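Local coordinates for putative uncharacterized protein (PDB 3VU0) that belongs to the archaeal AglB family and forms its C-terminal globular domain, a compact alpha/beta fold with helices on both faces of a four-stranded mixed sheet, at residues 35-40 with 62-67; 66-71 with 131-136; 87-92 with 156-161. All blocks are in the same frame, centred on the assembly; numbering follows the deposited sequence.

Contact 1. Residues 35-40 with 62-67; sequences LSWWDY and DDAAKF
Leu35 and Trp37 reach past Ala64 of helix 61-69, and the small methyl of that alanine fits the hollow between them. Residues 37-40 begin the WWDXG motif of the AglB/STT3 family, on the loop that follows the edge strand 33-35. The hollow has three walls: Leu35 CD2, Trp37 CE3 and, nearest, the backbone oxygen of Ser36, which lies 3.4 Å from Ala64 CB. With so small a residue at the centre, the CA atoms of Trp37 and Ala64 come within 6.2 Å. The second bump comes from the end of the strand. Leu35, its CG trans to the backbone N (chi1 -172°), pushes its fork into the groove between Ala64 and Phe67, one helical turn apart. CD1 sits over the Phe67 ring in a CH-pi contact, 4.2 Å from the centroid, while CD2 approaches Phe67 CD2 at 3.8 Å. Nothing polar links the two segments, and the fit is one of van der Waals contact. Around it, helix 73-83 packs on Phe67, helix 105-112 on Trp37, and Ser36 OG turns instead to Val89 O. Trp37 leaves the backbone heading away from the helix, but its six-membered ring comes back to it, bringing CZ3 to 4.0 Å from Ala65 CB. One face of this indole is met by its sequence neighbour, with Trp38 CD1 lying 3.4 Å above the ring plane.

Contact 2. Residues 66-71 with 131-136; sequences KFFTAQ and TMLYKL
Met132, a selenomethionine, lies across the end of helix 61-69 and the turn that follows it. CB starts over the backbone, 3.3 Å from Phe67 O. CG, placed trans to the carbonyl carbon, lies close to both Phe67 O and Ala70 O and touches Ala70 CB at 3.8 Å. The chain then bends about CB-CG and again about CG-SE (chi2 -63°, chi3 -60°), which brings CE to 3.9 Å from Phe67 CZ. Leu136 CD1 meets the same ring at CE2.

Backbone bonds join the two segments as well, from amides of the first turn of helix 132-138. Met132 N donates to Ala70 O (2.9 Å), nearly in line with the carbonyl bond, and Leu133 N to Phe68 O (3.3 Å), on a lone pair. Thr131 is the N-cap; its OG1 accepts a weak capping bond from Tyr134 N and is also hydrogen-bonded to Phe128 O. Farther along, extended Lys135 brings NZ 3.0 Å from Gln71 O, above the carbonyl plane, and water 1 bridges both atoms. The junction lies between helix 73-83, which reaches Met132 through Ala76, helix 105-112, whose Phe105 meets Thr131 and Leu133, and strand 85-91, where Thr90 touches Phe68 and Leu133.

Contact 3. Residues 87-92 with 156-161; sequences YVVTVE and VKIFEV
Val88 and Phe159 exchange two backbone hydrogen bonds, as do Thr90 and Lys157. Phe159 N to Val88 O is the shortest of the four at 2.7 Å, and the donor lies almost in line with the carbonyl. The return bond, Val88 N to Phe159 O, measures 2.9 Å with the donor raised above the carbonyl plane. In the second pair the link from Lys157 N to Thr90 O is nearly straight at hydrogen, 174°. Weaker CA-H...O contacts fill the non-hydrogen-bonded positions, among them Tyr87 CA to Phe159 O at 3.1 Å.

This antiparallel pairing, with strand directions 157° apart, forms the centre of the mixed sheet: strand 33-35 runs parallel to 85-91 on its other side, and 147-153 makes a hairpin with 156-161.

On the face of Val89, Ile158 and Val156, apolar contacts prevail: Val89 CG1 meets Val156 CG1 at 3.8 Å and Val89 CG2 leans on Ile158 CG1; Trp7 of helix 5-17 covers Val89, Val91 and Val156. On the other face, Phe159 turns its ring edge to Val88 O and to Thr90 OG1, which lies 3.3 Å from CE2. That hydroxyl, set between the backbone N and carbonyl carbon, is hydrogen-bonded to His137 ND1. Lys157 sends its extended chain away to Asn140 OD1 and His137 O.

Back on the first face, polar groups meet at its Tyr87 end. Tyr87 and Glu160 lie alongside each other, pointing the same way, with ring and carboxylate 23° apart and Tyr87 CE1 against Glu160 CG. Water 2 donates to both Glu160 OE2 (2.7 Å) and Tyr87 OH (3.1 Å), and the phenol is also hydrogen-bonded to Glu19 OE1.

The three contacts belong to one core, their centres 11 to 12 Å apart. Contacts 1 and 2 share helix 61-69: Phe67 serves both, and Phe68 CZ reaches back to Leu35 CD2 at 3.8 Å. Contact 1 continues into the sheet of contact 3, because Leu35 pairs with strand 85-91, with Leu35 O 2.8 Å from Val89 N and Leu35 N 2.9 Å from Tyr87 O, both probable hydrogen bonds. Contact 2 packs onto the face of contact 3 that carries Val88 and Phe159; there Phe67 CZ lies 3.9 Å from Val88 CG2. Along the chain the segments of contacts 2 and 3 alternate, whereas contact 1 closes before contact 3 opens.

Contact 1. Residues 35-40 with 62-67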
loop_
_atom_site.group_PDB
_atom_site.type_symbol
_atom_site.label_atom_id
_atom_site.label_comp_id
_atom_site.label_asym_id
_atom_site.label_seq_id
_atom_site.Cartn_x
_atom_site.Cartn_y
_atom_site.Cartn_z
ATOM N N LEU A 35 -1.627 0.815 7.101
ATOM C CA LEU A 35 -2.360 0.542 5.871
ATOM C C LEU A 35 -1.488 -0.144 4.828
ATOM O O LEU A 35 -0.358 0.272 4.567
ATOM C CB LEU A 35 -2.942 1.843 5.298
ATOM C CG LEU A 35 -3.904 1.748 4.101
ATOM C CD1 LEU A 35 -4.666 3.058 3.948
ATOM C CD2 LEU A 35 -3.135 1.422 2.827
ATOM N N SER A 36 -2.020 -1.215 4.254
ATOM C CA SER A 36 -1.333 -1.973 3.212
ATOM C C SER A 36 -2.402 -2.759 2.473
ATOM O O SER A 36 -3.591 -2.617 2.770
ATOM C CB SER A 36 -0.317 -2.939 3.820
ATOM O OG SER A 36 0.522 -3.478 2.812
ATOM N N TRP A 37 -1.993 -3.584 1.515
ATOM C CA TRP A 37 -2.956 -4.398 0.778
ATOM C C TRP A 37 -3.402 -5.514 1.727
ATOM O O TRP A 37 -2.620 -5.970 2.559
ATOM C CB TRP A 37 -2.304 -4.985 -0.475
ATOM C CG TRP A 37 -3.282 -5.625 -1.428
ATOM C CD1 TRP A 37 -3.094 -6.781 -2.124
ATOM C CD2 TRP A 37 -4.579 -5.137 -1.800
ATOM N NE1 TRP A 37 -4.191 -7.047 -2.904
ATOM C CE2 TRP A 37 -5.118 -6.056 -2.727
ATOM C CE3 TRP A 37 -5.337 -4.015 -1.443
ATOM C CZ2 TRP A 37 -6.386 -5.887 -3.305
ATOM C CZ3 TRP A 37 -6.600 -3.846 -2.018
ATOM C CH2 TRP A 37 -7.108 -4.777 -2.937
ATOM N N TRP A 38 -4.642 -5.972 1.593
ATOM C CA TRP A 38 -5.149 -6.993 2.503
ATOM C C TRP A 38 -4.372 -8.311 2.558
ATOM O O TRP A 38 -4.385 -8.987 3.585
ATOM C CB TRP A 38 -6.636 -7.269 2.228
ATOM C CG TRP A 38 -6.904 -8.022 0.977
ATOM C CD1 TRP A 38 -7.009 -7.513 -0.285
ATOM C CD2 TRP A 38 -7.080 -9.435 0.859
ATOM N NE1 TRP A 38 -7.241 -8.526 -1.186
ATOM C CE2 TRP A 38 -7.288 -9.718 -0.508
ATOM C CE3 TRP A 38 -7.083 -10.493 1.779
ATOM C CZ2 TRP A 38 -7.496 -11.018 -0.982
ATOM C CZ3 TRP A 38 -7.292 -11.791 1.306
ATOM C CH2 TRP A 38 -7.495 -12.037 -0.064
ATOM N N ASP A 39 -3.685 -8.672 1.478
ATOM C CA ASP A 39 -2.910 -9.911 1.463
ATOM C C ASP A 39 -1.878 -9.995 2.592
ATOM O O ASP A 39 -1.563 -11.085 3.074
ATOM C CB ASP A 39 -2.144 -10.075 0.140
ATOM C CG ASP A 39 -3.051 -10.287 -1.054
ATOM O OD1 ASP A 39 -4.215 -10.699 -0.867
ATOM O OD2 ASP A 39 -2.579 -10.061 -2.185
ATOM N N TYR A 40 -1.344 -8.848 2.997
ATOM C CA TYR A 40 -0.303 -8.806 4.023
ATOM C C TYR A 40 -0.797 -8.513 5.435
ATOM O O TYR A 40 -0.003 -8.493 6.386
ATOM C CB TYR A 40 0.735 -7.747 3.638
ATOM C CG TYR A 40 1.019 -7.687 2.152
ATOM C CD1 TYR A 40 1.550 -8.787 1.475
ATOM C CD2 TYR A 40 0.756 -6.529 1.425
ATOM C CE1 TYR A 40 1.816 -8.731 0.102
ATOM C CE2 TYR A 40 1.014 -6.460 0.056
ATOM C CZ TYR A 40 1.545 -7.563 -0.598
ATOM O OH TYR A 40 1.809 -7.488 -1.949
ATOM N N ASP A 62 -11.373 -2.432 0.704
ATOM C CA ASP A 62 -11.866 -1.373 -0.166
ATOM C C ASP A 62 -11.270 -0.015 0.204
ATOM O O ASP A 62 -11.023 0.817 -0.667
ATOM C CB ASP A 62 -13.396 -1.324 -0.109
ATOM C CG ASP A 62 -13.919 -1.066 1.285
ATOM O OD1 ASP A 62 -13.484 -1.764 2.227
ATOM O OD2 ASP A 62 -14.773 -0.169 1.439
ATOM N N ASP A 63 -11.040 0.210 1.496
ATOM C CA ASP A 63 -10.444 1.467 1.947
ATOM C C ASP A 63 -9.008 1.544 1.434
ATOM O O ASP A 63 -8.549 2.593 0.985
ATOM C CB ASP A 63 -10.436 1.543 3.479
ATOM C CG ASP A 63 -11.775 1.965 4.055
ATOM O OD1 ASP A 63 -11.973 1.794 5.274
ATOM O OD2 ASP A 63 -12.621 2.479 3.296
ATOM N N ALA A 64 -8.302 0.421 1.517
ATOM C CA ALA A 64 -6.919 0.352 1.063
ATOM C C ALA A 64 -6.842 0.576 -0.443
ATOM O O ALA A 64 -5.936 1.253 -0.928
ATOM C CB ALA A 64 -6.317 -1.003 1.421
ATOM N N ALA A 65 -7.791 0.003 -1.177
ATOM C CA ALA A 65 -7.824 0.144 -2.631
ATOM C C ALA A 65 -8.089 1.589 -3.035
ATOM O O ALA A 65 -7.464 2.105 -3.961
ATOM C CB ALA A 65 -8.888 -0.771 -3.223
ATOM N N LYS A 66 -9.020 2.242 -2.340
ATOM C CA LYS A 66 -9.348 3.634 -2.635
ATOM C C LYS A 66 -8.135 4.511 -2.355
ATOM O O LYS A 66 -7.862 5.466 -3.082
ATOM C CB LYS A 66 -10.539 4.091 -1.785
ATOM N N PHE A 67 -7.407 4.184 -1.293
ATOM C CA PHE A 67 -6.211 4.940 -0.934
ATOM C C PHE A 67 -5.124 4.786 -2.001
ATOM O O PHE A 67 -4.552 5.773 -2.463
ATOM C CB PHE A 67 -5.663 4.461 0.409
ATOM C CG PHE A 67 -4.351 5.097 0.792
ATOM C CD1 PHE A 67 -4.319 6.332 1.429
ATOM C CD2 PHE A 67 -3.145 4.464 0.493
ATOM C CE1 PHE A 67 -3.107 6.935 1.767
ATOM C CE2 PHE A 67 -1.922 5.054 0.824
ATOM C CZ PHE A 67 -1.900 6.294 1.462
#

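Contact 2. Residues 66-71 with 131-136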
loop_
_atom_site.group_PDB
_atom_site.type_symbol
_atom_site.label_atom_id
_atom_site.label_comp_id
_atom_site.label_asym_id
_atom_site.label_seq_id
_atom_site.Cartn_x
_atom_site.Cartn_y
_atom_site.Cartn_z
ATOM N N LYS A 66 -9.020 2.242 -2.340
ATOM C CA LYS A 66 -9.348 3.634 -2.635
ATOM C C LYS A 66 -8.135 4.511 -2.355
ATOM O O LYS A 66 -7.862 5.466 -3.082
ATOM C CB LYS A 66 -10.539 4.091 -1.785
ATOM N N PHE A 67 -7.407 4.184 -1.293
ATOM C CA PHE A 67 -6.211 4.940 -0.934
ATOM C C PHE A 67 -5.124 4.786 -2.001
ATOM O O PHE A 67 -4.552 5.773 -2.463
ATOM C CB PHE A 67 -5.663 4.461 0.409
ATOM C CG PHE A 67 -4.351 5.097 0.792
ATOM C CD1 PHE A 67 -4.319 6.332 1.429
ATOM C CD2 PHE A 67 -3.145 4.464 0.493
ATOM C CE1 PHE A 67 -3.107 6.935 1.767
ATOM C CE2 PHE A 67 -1.922 5.054 0.824
ATOM C CZ PHE A 67 -1.900 6.294 1.462
ATOM N N PHE A 68 -4.846 3.547 -2.395
ATOM C CA PHE A 68 -3.807 3.297 -3.386
ATOM C C PHE A 68 -4.120 3.820 -4.784
ATOM O O PHE A 68 -3.212 4.214 -5.514
ATOM C CB PHE A 68 -3.476 1.805 -3.463
ATOM C CG PHE A 68 -2.640 1.303 -2.310
ATOM C CD1 PHE A 68 -1.513 2.008 -1.889
ATOM C CD2 PHE A 68 -2.960 0.112 -1.672
ATOM C CE1 PHE A 68 -0.718 1.531 -0.848
ATOM C CE2 PHE A 68 -2.170 -0.376 -0.630
ATOM C CZ PHE A 68 -1.049 0.336 -0.218
ATOM N N THR A 69 -5.395 3.833 -5.160
ATOM C CA THR A 69 -5.762 4.319 -6.486
ATOM C C THR A 69 -6.095 5.808 -6.511
ATOM O O THR A 69 -6.425 6.356 -7.560
ATOM C CB THR A 69 -6.945 3.518 -7.070
ATOM O OG1 THR A 69 -8.065 3.580 -6.180
ATOM C CG2 THR A 69 -6.547 2.059 -7.267
ATOM N N ALA A 70 -6.000 6.464 -5.357
ATOM C CA ALA A 70 -6.282 7.893 -5.276
ATOM C C ALA A 70 -5.264 8.674 -6.101
ATOM O O ALA A 70 -4.086 8.319 -6.142
ATOM C CB ALA A 70 -6.234 8.356 -3.825
ATOM N N GLN A 71 -5.715 9.744 -6.751
ATOM C CA GLN A 71 -4.819 10.558 -7.565
ATOM C C GLN A 71 -4.369 11.850 -6.891
ATOM O O GLN A 71 -3.547 12.587 -7.434
ATOM C CB GLN A 71 -5.474 10.873 -8.906
ATOM C CG GLN A 71 -5.732 9.636 -9.746
ATOM C CD GLN A 71 -6.375 9.975 -11.066
ATOM O OE1 GLN A 71 -5.773 10.637 -11.906
ATOM N NE2 GLN A 71 -7.613 9.534 -11.252
ATOM N N THR A 131 -1.344 7.566 -9.471
ATOM C CA THR A 131 -1.828 7.126 -8.167
ATOM C C THR A 131 -0.875 7.267 -6.984
ATOM O O THR A 131 0.331 7.459 -7.139
ATOM C CB THR A 131 -2.271 5.651 -8.204
ATOM O OG1 THR A 131 -1.113 4.811 -8.300
ATOM C CG2 THR A 131 -3.188 5.394 -9.397
HETATM N N MSE A 132 -1.454 7.154 -5.792
HETATM C CA MSE A 132 -0.707 7.224 -4.546
HETATM C C MSE A 132 0.316 6.092 -4.492
HETATM O O MSE A 132 1.429 6.278 -4.009
HETATM C CB MSE A 132 -1.661 7.098 -3.355
HETATM C CG MSE A 132 -2.472 8.351 -3.075
HETATM SE SE MSE A 132 -1.310 9.812 -2.588
HETATM C CE MSE A 132 -0.499 9.027 -1.017
ATOM N N LEU A 133 -0.076 4.918 -4.977
ATOM C CA LEU A 133 0.814 3.762 -4.983
ATOM C C LEU A 133 2.089 4.088 -5.749
ATOM O O LEU A 133 3.185 3.730 -5.332
ATOM C CB LEU A 133 0.118 2.558 -5.620
ATOM C CG LEU A 133 0.956 1.280 -5.725
ATOM C CD1 LEU A 133 1.543 0.919 -4.368
ATOM C CD2 LEU A 133 0.084 0.144 -6.250
ATOM N N TYR A 134 1.938 4.775 -6.875
ATOM C CA TYR A 134 3.082 5.173 -7.685
ATOM C C TYR A 134 3.928 6.223 -6.961
ATOM O O TYR A 134 5.142 6.088 -6.852
ATOM C CB TYR A 134 2.608 5.759 -9.019
ATOM C CG TYR A 134 3.730 6.355 -9.836
ATOM C CD1 TYR A 134 4.511 5.557 -10.666
ATOM C CD2 TYR A 134 4.026 7.717 -9.758
ATOM C CE1 TYR A 134 5.563 6.096 -11.405
ATOM C CE2 TYR A 134 5.076 8.266 -10.491
ATOM C CZ TYR A 134 5.838 7.449 -11.311
ATOM O OH TYR A 134 6.868 7.987 -12.043
ATOM N N LYS A 135 3.280 7.274 -6.469
ATOM C CA LYS A 135 3.989 8.348 -5.788
ATOM C C LYS A 135 4.697 7.868 -4.527
ATOM O O LYS A 135 5.698 8.457 -4.110
ATOM C CB LYS A 135 3.024 9.489 -5.462
ATOM C CG LYS A 135 2.357 10.056 -6.706
ATOM C CD LYS A 135 1.271 11.057 -6.368
ATOM C CE LYS A 135 0.508 11.467 -7.618
ATOM N NZ LYS A 135 -0.523 12.492 -7.312
ATOM N N LEU A 136 4.181 6.797 -3.925
ATOM C CA LEU A 136 4.795 6.228 -2.731
ATOM C C LEU A 136 5.925 5.267 -3.084
ATOM O O LEU A 136 7.104 5.578 -2.907
ATOM C CB LEU A 136 3.758 5.467 -1.879
ATOM C CG LEU A 136 2.715 6.291 -1.116
ATOM C CD1 LEU A 136 1.654 5.363 -0.540
ATOM C CD2 LEU A 136 3.392 7.078 -0.006
HETATM O O HOH W 1 -1.927 12.409 -9.730
#

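Contact 3. Residues 87-92 with 156-161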
loop_
_atom_site.group_PDB
_atom_site.type_symbol
_atom_site.label_atom_id
_atom_site.label_comp_id
_atom_site.label_asym_id
_atom_site.label_seq_id
_atom_site.Cartn_x
_atom_site.Cartn_y
_atom_site.Cartn_z
ATOM N N TYR A 87 1.046 4.718 9.429
ATOM C CA TYR A 87 2.080 4.181 8.550
ATOM C C TYR A 87 1.456 3.448 7.373
ATOM O O TYR A 87 0.367 2.888 7.489
ATOM C CB TYR A 87 2.973 3.206 9.320
ATOM C CG TYR A 87 3.625 3.828 10.531
ATOM C CD1 TYR A 87 4.663 4.749 10.390
ATOM C CD2 TYR A 87 3.184 3.518 11.816
ATOM C CE1 TYR A 87 5.248 5.351 11.503
ATOM C CE2 TYR A 87 3.760 4.116 12.938
ATOM C CZ TYR A 87 4.791 5.029 12.773
ATOM O OH TYR A 87 5.370 5.616 13.869
ATOM N N VAL A 88 2.161 3.453 6.245
ATOM C CA VAL A 88 1.696 2.776 5.039
ATOM C C VAL A 88 2.801 1.847 4.555
ATOM O O VAL A 88 3.970 2.214 4.569
ATOM C CB VAL A 88 1.373 3.784 3.916
ATOM C CG1 VAL A 88 0.955 3.037 2.651
ATOM C CG2 VAL A 88 0.268 4.733 4.364
ATOM N N VAL A 89 2.432 0.635 4.152
ATOM C CA VAL A 89 3.406 -0.322 3.644
ATOM C C VAL A 89 3.081 -0.672 2.197
ATOM O O VAL A 89 1.970 -1.109 1.889
ATOM C CB VAL A 89 3.420 -1.624 4.486
ATOM C CG1 VAL A 89 4.401 -2.632 3.884
ATOM C CG2 VAL A 89 3.816 -1.308 5.914
ATOM N N THR A 90 4.042 -0.450 1.308
ATOM C CA THR A 90 3.855 -0.767 -0.103
ATOM C C THR A 90 4.785 -1.914 -0.468
ATOM O O THR A 90 5.790 -2.146 0.201
ATOM C CB THR A 90 4.163 0.446 -1.023
ATOM O OG1 THR A 90 5.530 0.841 -0.853
ATOM C CG2 THR A 90 3.251 1.617 -0.682
ATOM N N VAL A 91 4.451 -2.629 -1.536
ATOM C CA VAL A 91 5.258 -3.766 -1.966
ATOM C C VAL A 91 5.395 -3.723 -3.481
ATOM O O VAL A 91 4.442 -3.384 -4.181
ATOM C CB VAL A 91 4.588 -5.091 -1.539
ATOM C CG1 VAL A 91 5.509 -6.266 -1.829
ATOM C CG2 VAL A 91 4.237 -5.035 -0.064
ATOM N N GLU A 92 6.573 -4.070 -3.991
ATOM C CA GLU A 92 6.807 -4.023 -5.430
ATOM C C GLU A 92 5.800 -4.797 -6.283
ATOM O O GLU A 92 5.420 -4.326 -7.353
ATOM C CB GLU A 92 8.231 -4.491 -5.771
ATOM C CG GLU A 92 8.612 -4.218 -7.232
ATOM C CD GLU A 92 10.019 -4.675 -7.587
ATOM O OE1 GLU A 92 10.430 -4.495 -8.756
ATOM O OE2 GLU A 92 10.717 -5.212 -6.702
ATOM N N VAL A 156 9.913 -4.149 -0.153
ATOM C CA VAL A 156 8.974 -3.658 0.850
ATOM C C VAL A 156 9.414 -2.302 1.402
ATOM O O VAL A 156 10.554 -2.134 1.842
ATOM C CB VAL A 156 8.844 -4.658 2.026
ATOM C CG1 VAL A 156 7.807 -4.161 3.027
ATOM C CG2 VAL A 156 8.440 -6.033 1.496
ATOM N N LYS A 157 8.503 -1.338 1.376
ATOM C CA LYS A 157 8.795 -0.001 1.877
ATOM C C LYS A 157 7.731 0.424 2.873
ATOM O O LYS A 157 6.549 0.139 2.689
ATOM C CB LYS A 157 8.841 1.002 0.720
ATOM C CG LYS A 157 9.847 0.629 -0.365
ATOM C CD LYS A 157 9.955 1.700 -1.449
ATOM C CE LYS A 157 10.904 1.247 -2.569
ATOM N NZ LYS A 157 11.078 2.279 -3.643
ATOM N N ILE A 158 8.154 1.090 3.940
ATOM C CA ILE A 158 7.207 1.572 4.933
ATOM C C ILE A 158 7.302 3.086 4.971
ATOM O O ILE A 158 8.395 3.650 4.973
ATOM C CB ILE A 158 7.479 0.984 6.341
ATOM C CG1 ILE A 158 6.448 1.533 7.335
ATOM C CG2 ILE A 158 8.889 1.313 6.795
ATOM C CD1 ILE A 158 6.371 0.747 8.629
ATOM N N PHE A 159 6.143 3.732 4.981
ATOM C CA PHE A 159 6.057 5.183 4.993
ATOM C C PHE A 159 5.390 5.666 6.266
ATOM O O PHE A 159 4.616 4.943 6.898
ATOM C CB PHE A 159 5.243 5.673 3.792
ATOM C CG PHE A 159 5.845 5.322 2.461
ATOM C CD1 PHE A 159 6.571 6.265 1.738
ATOM C CD2 PHE A 159 5.690 4.046 1.930
ATOM C CE1 PHE A 159 7.136 5.940 0.500
ATOM C CE2 PHE A 159 6.250 3.707 0.692
ATOM C CZ PHE A 159 6.971 4.652 -0.023
ATOM N N GLU A 160 5.686 6.906 6.625
ATOM C CA GLU A 160 5.117 7.526 7.807
ATOM C C GLU A 160 4.166 8.625 7.343
ATOM O O GLU A 160 4.452 9.330 6.374
ATOM C CB GLU A 160 6.243 8.127 8.646
ATOM C CG GLU A 160 5.808 8.877 9.880
ATOM C CD GLU A 160 6.995 9.408 10.657
ATOM O OE1 GLU A 160 7.763 10.216 10.085
ATOM O OE2 GLU A 160 7.160 9.006 11.832
ATOM N N VAL A 161 3.028 8.755 8.012
ATOM C CA VAL A 161 2.074 9.799 7.666
ATOM C C VAL A 161 2.474 11.048 8.441
ATOM O O VAL A 161 2.875 10.963 9.601
ATOM C CB VAL A 161 0.629 9.416 8.058
ATOM C CG1 VAL A 161 -0.299 10.596 7.820
ATOM C CG2 VAL A 161 0.162 8.215 7.246
HETATM O O HOH W 2 4.957 8.626 13.295
#